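Local structure of tryptophan synthase alpha chain (Campylobacter jejuni, 3THA) at residues E13-A18 and P41-E46. The protein is the alpha subunit of tryptophan synthase, which probably cleaves indoleglycerol phosphate to indole and glyceraldehyde 3-phosphate in the last step of tryptophan biosynthesis. Residues are numbered along the deposited sequence; the frame is centred on the assembly and turned at random.
Sequences ENANVA and PIDILE
Asn-16 is gripped at three points where residues 41-46 enter their strand. Its backbone N donates to Asp-43 OD2 (3.0 Å), reaching that oxygen on its anti side and out of the carboxylate plane. Its carbonyl O accepts from two successive amides, Asp-43 N and Ile-44 N. The side-chain ND2 gives a nearly straight bond to Pro-41 O (2.9 Å, 174° at the hydrogen), which lies in the plane of the Asn-16 amide; OD1 turns to Arg-218. Beyond this polar entrance the backbones pair as parallel strands, Ala-18 N bonding to Ile-44 O and Ala-18 O receiving Glu-46 N.

Ala-15, Val-17, Ala-18, Ile-42, Ile-44 and Leu-45 are all buried, whereas Pro-41, Asn-16 and Asp-43 remain partly exposed. On one face Ile-44 CD1 touches Ala-15 CB and Val-17 CG2, each at 4.1 Å. With CG1 anti to its backbone N (chi1 -175°), Val-17 turns that methyl obliquely across to Glu-46 OE2 (3.5 Å), the carboxylate of a predicted proton acceptor. On the other face Ala-18 CB meets Ile-42 CD1 at 3.8 Å, beside Leu-45 CD1.

These are neighbouring strands of a TIM barrel, joined by a beta-alpha-beta crossover. Helix 27-35 covers Ile-42 and Leu-45 through Phe-33; inside the barrel, Phe-203 of strand 202-205 meets Val-17 and Ile-44, and strand 223-226 pairs with the far edge of 15-21 to close the barrel.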
ATOM      1  N   GLU B  13      -8.881  15.867  25.343  1.00 82.03           N
ATOM      2  CA  GLU B  13      -7.493  15.659  25.780  1.00 82.30           C
ATOM      3  C   GLU B  13      -6.740  15.061  24.608  1.00 78.63           C
ATOM      4  O   GLU B  13      -5.845  15.682  24.040  1.00 78.09           O
ATOM      5  CB  GLU B  13      -7.415  14.724  27.006  1.00 85.51           C
ATOM      6  CG  GLU B  13      -7.138  15.408  28.357  1.00 90.61           C
ATOM      7  CD  GLU B  13      -5.771  16.141  28.410  1.00 93.79           C
ATOM      8  OE1 GLU B  13      -4.738  15.604  27.914  1.00 92.09           O
ATOM      9  OE2 GLU B  13      -5.737  17.263  28.973  1.00 96.14           O
ATOM     10  N   ASN B  14      -7.149  13.865  24.214  1.00 76.30           N
ATOM     11  CA  ASN B  14      -6.464  13.122  23.175  1.00 73.04           C
ATOM     12  C   ASN B  14      -7.447  12.755  22.079  1.00 70.05           C
ATOM     13  O   ASN B  14      -8.624  12.571  22.348  1.00 69.78           O
ATOM     14  CB  ASN B  14      -5.866  11.869  23.771  1.00 73.84           C
ATOM     15  CG  ASN B  14      -4.656  11.452  23.071  1.00 74.33           C
ATOM     16  OD1 ASN B  14      -4.718  10.625  22.165  1.00 77.05           O
ATOM     17  ND2 ASN B  14      -3.516  12.028  23.451  1.00 77.86           N
ATOM     18  N   ALA B  15      -6.977  12.660  20.841  1.00 66.58           N
ATOM     19  CA  ALA B  15      -7.898  12.384  19.750  1.00 64.32           C
ATOM     20  C   ALA B  15      -7.989  10.914  19.458  1.00 63.40           C
ATOM     21  O   ALA B  15      -6.967  10.231  19.340  1.00 63.68           O
ATOM     22  CB  ALA B  15      -7.519  13.148  18.491  1.00 62.14           C
ATOM     23  N   ASN B  16      -9.215  10.420  19.339  1.00 62.44           N
ATOM     24  CA  ASN B  16      -9.390   9.102  18.786  1.00 61.76           C
ATOM     25  C   ASN B  16      -9.605   9.191  17.288  1.00 59.41           C
ATOM     26  O   ASN B  16     -10.541   9.845  16.832  1.00 58.59           O
ATOM     27  CB  ASN B  16     -10.526   8.378  19.474  1.00 63.25           C
ATOM     28  CG  ASN B  16     -10.354   8.343  20.959  1.00 65.88           C
ATOM     29  OD1 ASN B  16      -9.252   8.170  21.455  1.00 67.65           O
ATOM     30  ND2 ASN B  16     -11.450   8.510  21.688  1.00 69.96           N
ATOM     31  N   VAL B  17      -8.708   8.568  16.529  1.00 58.10           N
ATOM     32  CA  VAL B  17      -8.740   8.669  15.076  1.00 56.04           C
ATOM     33  C   VAL B  17      -8.869   7.268  14.551  1.00 55.67           C
ATOM     34  O   VAL B  17      -8.226   6.367  15.051  1.00 57.12           O
ATOM     35  CB  VAL B  17      -7.434   9.288  14.488  1.00 55.56           C
ATOM     36  CG1 VAL B  17      -7.570   9.475  12.964  1.00 54.33           C
ATOM     37  CG2 VAL B  17      -7.137  10.609  15.161  1.00 55.26           C
ATOM     38  N   ALA B  18      -9.691   7.083  13.537  1.00 53.67           N
ATOM     39  CA  ALA B  18      -9.884   5.777  13.005  1.00 52.90           C
ATOM     40  C   ALA B  18      -9.950   5.818  11.504  1.00 51.01           C
ATOM     41  O   ALA B  18     -10.339   6.823  10.885  1.00 50.00           O
ATOM     42  CB  ALA B  18     -11.185   5.143  13.590  1.00 53.98           C
ATOM     43  N   PRO B  41     -17.049   6.906  20.018  1.00 67.44           N
ATOM     44  CA  PRO B  41     -16.053   7.746  20.685  1.00 67.16           C
ATOM     45  C   PRO B  41     -14.929   8.253  19.740  1.00 64.87           C
ATOM     46  O   PRO B  41     -13.943   8.857  20.190  1.00 65.78           O
ATOM     47  CB  PRO B  41     -15.511   6.818  21.775  1.00 68.99           C
ATOM     48  CG  PRO B  41     -15.582   5.460  21.160  1.00 68.52           C
ATOM     49  CD  PRO B  41     -16.700   5.476  20.118  1.00 67.78           C
ATOM     50  N   ILE B  42     -15.106   8.060  18.440  1.00 62.70           N
ATOM     51  CA  ILE B  42     -14.151   8.533  17.422  1.00 59.61           C
ATOM     52  C   ILE B  42     -14.353  10.020  17.131  1.00 60.23           C
ATOM     53  O   ILE B  42     -15.481  10.464  16.863  1.00 60.09           O
ATOM     54  CB  ILE B  42     -14.341   7.748  16.125  1.00 57.28           C
ATOM     55  CG1 ILE B  42     -14.089   6.258  16.391  1.00 56.28           C
ATOM     56  CG2 ILE B  42     -13.486   8.317  14.996  1.00 53.82           C
ATOM     57  CD1 ILE B  42     -14.614   5.341  15.295  1.00 52.75           C
ATOM     58  N   ASP B  43     -13.254  10.778  17.160  1.00 59.96           N
ATOM     59  CA  ASP B  43     -13.281  12.224  17.001  1.00 59.82           C
ATOM     60  C   ASP B  43     -13.028  12.608  15.544  1.00 57.75           C
ATOM     61  O   ASP B  43     -13.611  13.579  15.041  1.00 57.76           O
ATOM     62  CB  ASP B  43     -12.216  12.873  17.882  1.00 61.10           C
ATOM     63  CG  ASP B  43     -12.428  12.598  19.358  1.00 65.89           C
ATOM     64  OD1 ASP B  43     -13.592  12.665  19.823  1.00 71.42           O
ATOM     65  OD2 ASP B  43     -11.429  12.338  20.065  1.00 69.51           O
ATOM     66  N   ILE B  44     -12.153  11.855  14.874  1.00 55.59           N
ATOM     67  CA  ILE B  44     -11.797  12.122  13.497  1.00 52.84           C
ATOM     68  C   ILE B  44     -11.802  10.804  12.762  1.00 52.05           C
ATOM     69  O   ILE B  44     -11.099   9.897  13.162  1.00 52.05           O
ATOM     70  CB  ILE B  44     -10.380  12.707  13.422  1.00 52.50           C
ATOM     71  CG1 ILE B  44     -10.304  13.912  14.322  1.00 53.82           C
ATOM     72  CG2 ILE B  44      -9.948  13.015  11.955  1.00 47.83           C
ATOM     73  CD1 ILE B  44      -8.937  14.244  14.749  1.00 56.61           C
ATOM     74  N   LEU B  45     -12.565  10.714  11.678  1.00 51.25           N
ATOM     75  CA  LEU B  45     -12.554   9.526  10.864  1.00 51.40           C
ATOM     76  C   LEU B  45     -11.802   9.705   9.575  1.00 51.38           C
ATOM     77  O   LEU B  45     -12.042  10.702   8.836  1.00 51.85           O
ATOM     78  CB  LEU B  45     -13.977   9.113  10.534  1.00 50.94           C
ATOM     79  CG  LEU B  45     -14.102   7.777   9.822  1.00 49.83           C
ATOM     80  CD1 LEU B  45     -13.703   6.664  10.789  1.00 47.12           C
ATOM     81  CD2 LEU B  45     -15.555   7.590   9.289  1.00 50.68           C
ATOM     82  N   GLU B  46     -10.932   8.742   9.263  1.00 51.42           N
ATOM     83  CA  GLU B  46     -10.287   8.713   7.952  1.00 50.90           C
ATOM     84  C   GLU B  46     -11.034   7.777   7.001  1.00 51.38           C
ATOM     85  O   GLU B  46     -11.357   6.653   7.345  1.00 51.14           O
ATOM     86  CB  GLU B  46      -8.819   8.288   8.068  1.00 51.49           C
ATOM     87  CG  GLU B  46      -8.013   9.104   9.103  1.00 54.21           C
ATOM     88  CD  GLU B  46      -6.594   8.569   9.331  1.00 54.23           C
ATOM     89  OE1 GLU B  46      -6.321   7.435   8.918  1.00 55.59           O
ATOM     90  OE2 GLU B  46      -5.766   9.272   9.960  1.00 52.75           O
TER